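Local coordinates for protein hydrazine synthase subunit alpha (Candidatus Kuenenia stuttgartiensis, PDB 5C2V) that catalyses, as part of the hydrazine synthase complex, the condensation of hydroxylamine with ammonia to yield hydrazine, using a c-type heme, at residues His485-Glu490 / Leu693-Gly698; Thr222-Ser227 / Phe241-Ala246; Gly672-Val677 / Phe775-Leu780. One frame throughout, in Å; residues are numbered along the deposited sequence.

Contact 1: residues His485-Glu490 / Leu693-Gly698; sequences HLLGGE and LEPQRG
Leu487 lays its forked end over the backbone of Leu693 and Pro695, at a seam where a loop of the middle domain meets a loop of the cytochrome c-like domain that carries the second heme. CD2 of Leu487 comes down beside CA of Pro695 at 3.7 Å, and CD1 of Leu487 reaches CD1 of Leu693 at 4.1 Å. The two leucine side chains cross at about a right angle, so they meet through methyl ends instead of lying alongside one another. With CG anti to its own carbonyl carbon (chi1 -50°), Leu487 brings the fork over the Leu693 carbonyl. Leu486 works the other flank of Leu693: its CD1 sits 3.8 Å from CB of Leu693, while CD2 lies near the carbonyl. No hydrogen bond joins the two segments, and the polar ends turn elsewhere. His485 NE2 bonds to Asn690 OD1, just ahead of the second loop, and Glu694 forms a salt bridge with Lys706. Farther along, Arg697 pairs with Glu297 of the neighbouring beta subunit. Pro695 meets the backbone just before Leu486, its CG 3.3 Å from His485 O.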
loop_
_atom_site.group_PDB
_atom_site.type_symbol
_atom_site.label_atom_id
_atom_site.label_comp_id
_atom_site.label_asym_id
_atom_site.label_seq_id
_atom_site.Cartn_x
_atom_site.Cartn_y
_atom_site.Cartn_z
ATOM N N HIS D 485 -11.638 -13.288 13.958
ATOM C CA HIS D 485 -10.870 -14.425 13.466
ATOM C C HIS D 485 -11.115 -14.647 11.974
ATOM O O HIS D 485 -10.389 -15.393 11.318
ATOM C CB HIS D 485 -11.225 -15.686 14.254
ATOM C CG HIS D 485 -12.682 -16.028 14.224
ATOM N ND1 HIS D 485 -13.629 -15.310 14.924
ATOM C CD2 HIS D 485 -13.355 -17.010 13.580
ATOM C CE1 HIS D 485 -14.822 -15.836 14.712
ATOM N NE2 HIS D 485 -14.684 -16.869 13.899
ATOM N N LEU D 486 -12.149 -13.995 11.452
ATOM C CA LEU D 486 -12.512 -14.096 10.042
ATOM C C LEU D 486 -11.946 -12.932 9.227
ATOM O O LEU D 486 -11.127 -12.155 9.719
ATOM C CB LEU D 486 -14.032 -14.160 9.886
ATOM C CG LEU D 486 -14.712 -15.300 10.646
ATOM C CD1 LEU D 486 -16.225 -15.220 10.514
ATOM C CD2 LEU D 486 -14.198 -16.644 10.154
ATOM N N LEU D 487 -12.391 -12.830 7.978
ATOM C CA LEU D 487 -11.888 -11.834 7.032
ATOM C C LEU D 487 -12.098 -10.388 7.483
ATOM O O LEU D 487 -11.289 -9.513 7.171
ATOM C CB LEU D 487 -12.555 -12.034 5.668
ATOM C CG LEU D 487 -12.535 -13.462 5.120
ATOM C CD1 LEU D 487 -13.142 -13.518 3.726
ATOM C CD2 LEU D 487 -11.116 -14.003 5.114
ATOM N N GLY D 488 -13.184 -10.142 8.208
ATOM C CA GLY D 488 -13.560 -8.792 8.589
ATOM C C GLY D 488 -12.601 -8.093 9.533
ATOM O O GLY D 488 -12.367 -6.891 9.410
ATOM N N GLY D 489 -12.045 -8.842 10.479
ATOM C CA GLY D 489 -11.163 -8.266 11.476
ATOM C C GLY D 489 -11.936 -7.511 12.540
ATOM O O GLY D 489 -13.024 -7.925 12.937
ATOM N N GLU D 490 -11.378 -6.394 12.996
ATOM C CA GLU D 490 -12.015 -5.588 14.034
ATOM C C GLU D 490 -13.236 -4.842 13.500
ATOM O O GLU D 490 -14.028 -4.301 14.271
ATOM C CB GLU D 490 -11.017 -4.594 14.632
ATOM C CG GLU D 490 -10.447 -3.597 13.634
ATOM C CD GLU D 490 -9.537 -2.574 14.289
ATOM O OE1 GLU D 490 -9.561 -2.465 15.533
ATOM O OE2 GLU D 490 -8.797 -1.879 13.560
ATOM N N LEU D 693 -15.955 -18.619 5.875
ATOM C CA LEU D 693 -15.362 -17.288 5.977
ATOM C C LEU D 693 -13.926 -17.320 6.502
ATOM O O LEU D 693 -13.321 -16.272 6.734
ATOM C CB LEU D 693 -16.224 -16.386 6.866
ATOM C CG LEU D 693 -17.383 -15.648 6.183
ATOM C CD1 LEU D 693 -16.869 -14.786 5.039
ATOM C CD2 LEU D 693 -18.459 -16.607 5.689
ATOM N N GLU D 694 -13.392 -18.522 6.695
ATOM C CA GLU D 694 -12.033 -18.704 7.203
ATOM C C GLU D 694 -10.973 -18.100 6.279
ATOM O O GLU D 694 -11.028 -18.283 5.062
ATOM C CB GLU D 694 -11.747 -20.193 7.414
ATOM C CG GLU D 694 -10.350 -20.501 7.929
ATOM C CD GLU D 694 -10.116 -21.986 8.127
ATOM O OE1 GLU D 694 -11.022 -22.782 7.798
ATOM O OE2 GLU D 694 -9.026 -22.356 8.613
ATOM N N PRO D 695 -10.006 -17.372 6.861
ATOM C CA PRO D 695 -8.888 -16.776 6.119
ATOM C C PRO D 695 -7.939 -17.820 5.539
ATOM O O PRO D 695 -7.965 -18.979 5.953
ATOM C CB PRO D 695 -8.172 -15.926 7.177
ATOM C CG PRO D 695 -9.170 -15.730 8.266
ATOM C CD PRO D 695 -9.996 -16.974 8.278
ATOM N N GLN D 696 -7.110 -17.404 4.586
ATOM C CA GLN D 696 -6.124 -18.288 3.975
ATOM C C GLN D 696 -4.724 -17.687 4.082
ATOM O O GLN D 696 -4.542 -16.487 3.879
ATOM C CB GLN D 696 -6.478 -18.554 2.510
ATOM C CG GLN D 696 -5.492 -19.446 1.775
ATOM C CD GLN D 696 -5.926 -19.745 0.355
ATOM O OE1 GLN D 696 -6.876 -20.494 0.129
ATOM N NE2 GLN D 696 -5.233 -19.156 -0.613
ATOM N N ARG D 697 -3.742 -18.522 4.410
ATOM C CA ARG D 697 -2.365 -18.060 4.560
ATOM C C ARG D 697 -1.820 -17.495 3.254
ATOM O O ARG D 697 -1.928 -18.124 2.201
ATOM C CB ARG D 697 -1.460 -19.194 5.049
ATOM C CG ARG D 697 -0.021 -18.762 5.297
ATOM C CD ARG D 697 0.856 -19.920 5.751
ATOM N NE ARG D 697 1.104 -20.887 4.686
ATOM C CZ ARG D 697 2.073 -20.771 3.783
ATOM N NH1 ARG D 697 2.888 -19.724 3.810
ATOM N NH2 ARG D 697 2.228 -21.701 2.851
ATOM N N GLY D 698 -1.237 -16.303 3.331
ATOM C CA GLY D 698 -0.636 -15.674 2.171
ATOM C C GLY D 698 -1.629 -14.931 1.297
ATOM O O GLY D 698 -1.283 -14.477 0.207
#

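Contact 2: residues Thr222-Ser227 / Phe241-Ala246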
loop_
_atom_site.group_PDB
_atom_site.type_symbol
_atom_site.label_atom_id
_atom_site.label_comp_id
_atom_site.label_asym_id
_atom_site.label_seq_id
_atom_site.Cartn_x
_atom_site.Cartn_y
_atom_site.Cartn_z
ATOM N N THR D 222 -27.534 14.656 1.448
ATOM C CA THR D 222 -26.498 13.625 1.307
ATOM C C THR D 222 -26.846 12.383 2.117
ATOM O O THR D 222 -27.149 12.472 3.300
ATOM C CB THR D 222 -25.108 14.132 1.743
ATOM O OG1 THR D 222 -25.132 14.475 3.135
ATOM C CG2 THR D 222 -24.689 15.345 0.923
ATOM N N TYR D 223 -26.863 11.236 1.449
ATOM C CA TYR D 223 -27.290 9.978 2.058
ATOM C C TYR D 223 -26.195 8.974 2.468
ATOM O O TYR D 223 -26.510 7.836 2.817
ATOM C CB TYR D 223 -28.325 9.340 1.139
ATOM C CG TYR D 223 -29.557 10.212 1.138
ATOM C CD1 TYR D 223 -29.738 11.199 0.177
ATOM C CD2 TYR D 223 -30.494 10.113 2.157
ATOM C CE1 TYR D 223 -30.845 12.025 0.202
ATOM C CE2 TYR D 223 -31.603 10.931 2.190
ATOM C CZ TYR D 223 -31.774 11.886 1.212
ATOM O OH TYR D 223 -32.881 12.702 1.246
ATOM N N ASN D 224 -24.929 9.386 2.403
ATOM C CA ASN D 224 -23.793 8.519 2.752
ATOM C C ASN D 224 -23.958 7.796 4.094
ATOM O O ASN D 224 -24.380 8.391 5.085
ATOM C CB ASN D 224 -22.501 9.345 2.784
ATOM C CG ASN D 224 -21.244 8.484 2.872
ATOM O OD1 ASN D 224 -21.313 7.268 3.042
ATOM N ND2 ASN D 224 -20.085 9.128 2.771
ATOM N N LEU D 225 -23.621 6.507 4.107
ATOM C CA LEU D 225 -23.743 5.678 5.306
ATOM C C LEU D 225 -22.656 5.985 6.333
ATOM O O LEU D 225 -22.757 5.584 7.493
ATOM C CB LEU D 225 -23.707 4.193 4.940
ATOM C CG LEU D 225 -25.038 3.596 4.476
ATOM C CD1 LEU D 225 -24.893 2.118 4.155
ATOM C CD2 LEU D 225 -26.104 3.809 5.536
ATOM N N SER D 226 -21.617 6.689 5.900
ATOM C CA SER D 226 -20.620 7.210 6.825
ATOM C C SER D 226 -20.714 8.729 6.846
ATOM O O SER D 226 -21.520 9.317 6.127
ATOM C CB SER D 226 -19.212 6.753 6.441
ATOM O OG SER D 226 -19.007 5.394 6.793
ATOM N N SER D 227 -19.882 9.362 7.663
ATOM C CA SER D 227 -20.039 10.782 7.954
ATOM C C SER D 227 -19.599 11.713 6.825
ATOM O O SER D 227 -18.478 11.622 6.327
ATOM C CB SER D 227 -19.270 11.136 9.227
ATOM O OG SER D 227 -19.819 10.475 10.354
ATOM N N PHE D 241 -16.811 19.718 0.807
ATOM C CA PHE D 241 -16.809 19.036 2.097
ATOM C C PHE D 241 -15.980 17.754 2.118
ATOM O O PHE D 241 -15.401 17.349 1.107
ATOM C CB PHE D 241 -18.247 18.722 2.528
ATOM C CG PHE D 241 -18.973 17.787 1.599
ATOM C CD1 PHE D 241 -19.546 18.256 0.428
ATOM C CD2 PHE D 241 -19.099 16.442 1.907
ATOM C CE1 PHE D 241 -20.219 17.400 -0.424
ATOM C CE2 PHE D 241 -19.773 15.581 1.059
ATOM C CZ PHE D 241 -20.333 16.062 -0.107
ATOM N N SER D 242 -15.937 17.125 3.289
ATOM C CA SER D 242 -15.205 15.881 3.483
ATOM C C SER D 242 -16.165 14.702 3.550
ATOM O O SER D 242 -17.223 14.783 4.175
ATOM C CB SER D 242 -14.360 15.943 4.757
ATOM O OG SER D 242 -13.445 17.023 4.718
ATOM N N SER D 243 -15.790 13.605 2.903
ATOM C CA SER D 243 -16.629 12.419 2.854
ATOM C C SER D 243 -15.846 11.180 3.259
ATOM O O SER D 243 -14.735 10.951 2.781
ATOM C CB SER D 243 -17.213 12.235 1.452
ATOM O OG SER D 243 -18.114 11.141 1.413
ATOM N N VAL D 244 -16.426 10.377 4.141
ATOM C CA VAL D 244 -15.783 9.141 4.549
ATOM C C VAL D 244 -16.275 8.004 3.670
ATOM O O VAL D 244 -17.436 7.603 3.761
ATOM C CB VAL D 244 -16.070 8.811 6.028
ATOM C CG1 VAL D 244 -15.463 7.466 6.402
ATOM C CG2 VAL D 244 -15.545 9.913 6.933
ATOM N N GLN D 245 -15.401 7.478 2.819
ATOM C CA GLN D 245 -15.783 6.320 2.032
ATOM C C GLN D 245 -15.162 5.088 2.674
ATOM O O GLN D 245 -13.974 4.791 2.492
ATOM C CB GLN D 245 -15.325 6.483 0.581
ATOM C CG GLN D 245 -15.791 7.782 -0.070
ATOM C CD GLN D 245 -17.276 7.782 -0.381
ATOM O OE1 GLN D 245 -17.828 6.779 -0.831
ATOM N NE2 GLN D 245 -17.932 8.911 -0.133
ATOM N N ALA D 246 -15.992 4.395 3.449
ATOM C CA ALA D 246 -15.617 3.179 4.158
ATOM C C ALA D 246 -16.195 1.886 3.580
ATOM O O ALA D 246 -15.949 0.817 4.139
ATOM C CB ALA D 246 -16.009 3.304 5.624
#
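This is the edge of a four-stranded antiparallel meander, the form of a beta-propeller blade, and it joins the loop leading into strand 228-233 to the end of strand 239-245. Val244 N donates to Ser227 O at 3.2 Å. That bond carries the pairing of the two strands one step further, in register with the backbone bonding of Ser242 and Phe229. Beside it, Asn224 turns back on its own loop: OD1 accepts from Ser226 N at 2.9 Å and 178°, closing an Asx turn. The amide's other end reaches across the gap, where ND2 donates to Val244 O at 3.2 Å. Val244 O lies close to the amide plane of Asn224, but seen from the acceptor the nitrogen sits well above the carbonyl plane. The torsion chi1 of -169° carries the amide out from the loop toward the strand. ND2 also bonds Asn228 OD1, which is also hydrogen-bonded to Ser243 OG, so a small polar network forms at this corner.

Next to the amide, Ser226 CB packs on Val244 CB at 3.8 Å. Gln245 leads away from the loop at its first bond and bends at chi2; its OE1 bonds Thr544 OG1, and the side chain lies about 5 Å from the nearest atoms of the Tyr564-ligated heme c. All the touching residues are buried, where polar atoms need partners inside the protein. The Asn224 amide gives Val244 O a donor where Ser227 N, at 5.0 Å from Val244 O, is too far to pair with it, and the amide's two bonds hold it in one rotation between loop and strand.

Contact 3: residues Gly672-Val677 / Phe775-Leu780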
loop_
_atom_site.group_PDB
_atom_site.type_symbol
_atom_site.label_atom_id
_atom_site.label_comp_id
_atom_site.label_asym_id
_atom_site.label_seq_id
_atom_site.Cartn_x
_atom_site.Cartn_y
_atom_site.Cartn_z
ATOM N N GLY D 672 -23.604 -29.270 11.716
ATOM C CA GLY D 672 -23.888 -28.610 12.977
ATOM C C GLY D 672 -25.127 -27.735 12.958
ATOM O O GLY D 672 -25.578 -27.265 14.003
ATOM N N GLY D 673 -25.680 -27.514 11.770
ATOM C CA GLY D 673 -26.866 -26.691 11.626
ATOM C C GLY D 673 -26.621 -25.235 11.977
ATOM O O GLY D 673 -25.544 -24.698 11.722
ATOM N N LEU D 674 -27.626 -24.598 12.572
ATOM C CA LEU D 674 -27.548 -23.182 12.917
ATOM C C LEU D 674 -26.991 -22.948 14.317
ATOM O O LEU D 674 -26.952 -21.813 14.791
ATOM C CB LEU D 674 -28.926 -22.528 12.795
ATOM C CG LEU D 674 -29.304 -21.998 11.411
ATOM C CD1 LEU D 674 -30.750 -21.534 11.390
ATOM C CD2 LEU D 674 -28.373 -20.864 11.012
ATOM N N GLU D 675 -26.575 -24.024 14.981
ATOM C CA GLU D 675 -26.023 -23.919 16.328
ATOM C C GLU D 675 -24.785 -23.029 16.348
ATOM O O GLU D 675 -23.861 -23.210 15.554
ATOM C CB GLU D 675 -25.685 -25.303 16.885
ATOM C CG GLU D 675 -25.220 -25.281 18.333
ATOM C CD GLU D 675 -25.074 -26.669 18.923
ATOM O OE1 GLU D 675 -25.204 -27.656 18.169
ATOM O OE2 GLU D 675 -24.833 -26.773 20.144
ATOM N N LEU D 676 -24.778 -22.064 17.261
ATOM C CA LEU D 676 -23.700 -21.085 17.343
ATOM C C LEU D 676 -22.402 -21.708 17.842
ATOM O O LEU D 676 -22.412 -22.586 18.705
ATOM C CB LEU D 676 -24.104 -19.921 18.253
ATOM C CG LEU D 676 -24.918 -18.771 17.647
ATOM C CD1 LEU D 676 -26.262 -19.243 17.107
ATOM C CD2 LEU D 676 -25.114 -17.668 18.677
ATOM N N VAL D 677 -21.285 -21.245 17.291
ATOM C CA VAL D 677 -19.970 -21.725 17.694
ATOM C C VAL D 677 -19.207 -20.634 18.438
ATOM O O VAL D 677 -19.001 -19.542 17.912
ATOM C CB VAL D 677 -19.140 -22.190 16.482
ATOM C CG1 VAL D 677 -17.747 -22.613 16.923
ATOM C CG2 VAL D 677 -19.845 -23.327 15.760
ATOM N N PHE D 775 -35.757 -12.804 14.984
ATOM C CA PHE D 775 -36.038 -14.117 15.555
ATOM C C PHE D 775 -35.035 -15.182 15.116
ATOM O O PHE D 775 -35.015 -16.285 15.662
ATOM C CB PHE D 775 -37.455 -14.559 15.183
ATOM C CG PHE D 775 -38.535 -13.723 15.810
ATOM C CD1 PHE D 775 -38.298 -13.028 16.985
ATOM C CD2 PHE D 775 -39.787 -13.632 15.224
ATOM C CE1 PHE D 775 -39.290 -12.258 17.564
ATOM C CE2 PHE D 775 -40.783 -12.865 15.799
ATOM C CZ PHE D 775 -40.534 -12.177 16.970
ATOM N N TYR D 776 -34.207 -14.853 14.131
ATOM C CA TYR D 776 -33.215 -15.797 13.626
ATOM C C TYR D 776 -31.999 -15.868 14.552
ATOM O O TYR D 776 -31.638 -14.872 15.179
ATOM C CB TYR D 776 -32.794 -15.413 12.205
ATOM C CG TYR D 776 -33.888 -15.614 11.180
ATOM C CD1 TYR D 776 -34.150 -16.874 10.655
ATOM C CD2 TYR D 776 -34.662 -14.548 10.741
ATOM C CE1 TYR D 776 -35.150 -17.065 9.720
ATOM C CE2 TYR D 776 -35.665 -14.729 9.806
ATOM C CZ TYR D 776 -35.904 -15.990 9.299
ATOM O OH TYR D 776 -36.900 -16.176 8.368
ATOM N N PRO D 777 -31.371 -17.056 14.643
ATOM C CA PRO D 777 -30.244 -17.329 15.547
ATOM C C PRO D 777 -29.112 -16.308 15.457
ATOM O O PRO D 777 -28.753 -15.876 14.363
ATOM C CB PRO D 777 -29.759 -18.704 15.085
ATOM C CG PRO D 777 -30.980 -19.360 14.555
ATOM C CD PRO D 777 -31.776 -18.266 13.902
ATOM N N GLY D 778 -28.559 -15.933 16.607
ATOM C CA GLY D 778 -27.483 -14.959 16.655
ATOM C C GLY D 778 -26.990 -14.671 18.061
ATOM O O GLY D 778 -27.416 -15.310 19.024
ATOM N N TYR D 779 -26.087 -13.700 18.169
ATOM C CA TYR D 779 -25.467 -13.322 19.438
ATOM C C TYR D 779 -26.486 -12.915 20.499
ATOM O O TYR D 779 -27.342 -12.066 20.256
ATOM C CB TYR D 779 -24.476 -12.178 19.203
ATOM C CG TYR D 779 -23.857 -11.604 20.459
ATOM C CD1 TYR D 779 -22.733 -12.185 21.032
ATOM C CD2 TYR D 779 -24.385 -10.467 21.060
ATOM C CE1 TYR D 779 -22.159 -11.659 22.175
ATOM C CE2 TYR D 779 -23.819 -9.935 22.204
ATOM C CZ TYR D 779 -22.706 -10.534 22.756
ATOM O OH TYR D 779 -22.140 -10.005 23.893
ATOM N N LEU D 780 -26.390 -13.530 21.674
ATOM C CA LEU D 780 -27.267 -13.189 22.789
ATOM C C LEU D 780 -26.550 -13.272 24.135
ATOM O O LEU D 780 -25.838 -14.238 24.411
ATOM C CB LEU D 780 -28.493 -14.105 22.796
ATOM C CG LEU D 780 -29.488 -13.930 23.945
ATOM C CD1 LEU D 780 -29.998 -12.499 24.011
ATOM C CD2 LEU D 780 -30.644 -14.909 23.804
#
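Leu674 and Pro777 meet almost at right angles, the leucine methyl coming down on the outer part of the proline ring: CD1 of Leu674 lies 3.8 Å from CG of Pro777. Two residues on, Leu676 also crosses the ring at about a right angle, but it arrives at a different ring atom, with its CD1 4.1 Å from Pro777 CB. Pro777 thus takes a leucine at each of two neighbouring ring atoms, CG and CB. All three residues start their side chains toward the opposite segment. In Leu676, CG lies anti to the carbonyl carbon (chi1 -85°); one branch, CD1, stays by Pro777 while CD2 goes on to the backbone that follows, 3.3 Å from Gly778 O. Gly778 is fully extended there, and its carbonyl O faces the Leu676 methyl.

Leu674 is the third residue of a type II' beta turn from Gly672 to Glu675, and Leu676 follows just after it. Leu674 also packs on Arg647 and Gln651 of helix 646-657. On the other side, Tyr776 N bonds Asp774 OD1, and Asp774 is one of the ligands of a nearby calcium ion. No hydrogen bond crosses between the two segments. The arrangement is that of a C-terminal tail, following a calcium-binding loop, packed through Pro777 and Gly778 against two leucines on the surface of the cytochrome c-like heme domain.

Contact 2 is the core contact, its centre about 3 Å from that of the chain and wholly buried, whereas contact 1 is partly buried and contact 3 lies at the surface. The chemistry follows: contact 2 combines one backbone bond that prolongs strand pairing with a side-chain amide bond, while contacts 1 and 3 are leucine-and-proline packings with no hydrogen bond across. Contacts 1 and 3 both involve the cytochrome c-like domain, their segments alternate along the chain, and their centres lie about 20 Å apart. Contact 1 binds that domain to the middle domain, and contact 3 fastens the tail to it. Contact 2 lies near the Tyr564-ligated heme, not the bis-histidine heme of the C-terminal domain.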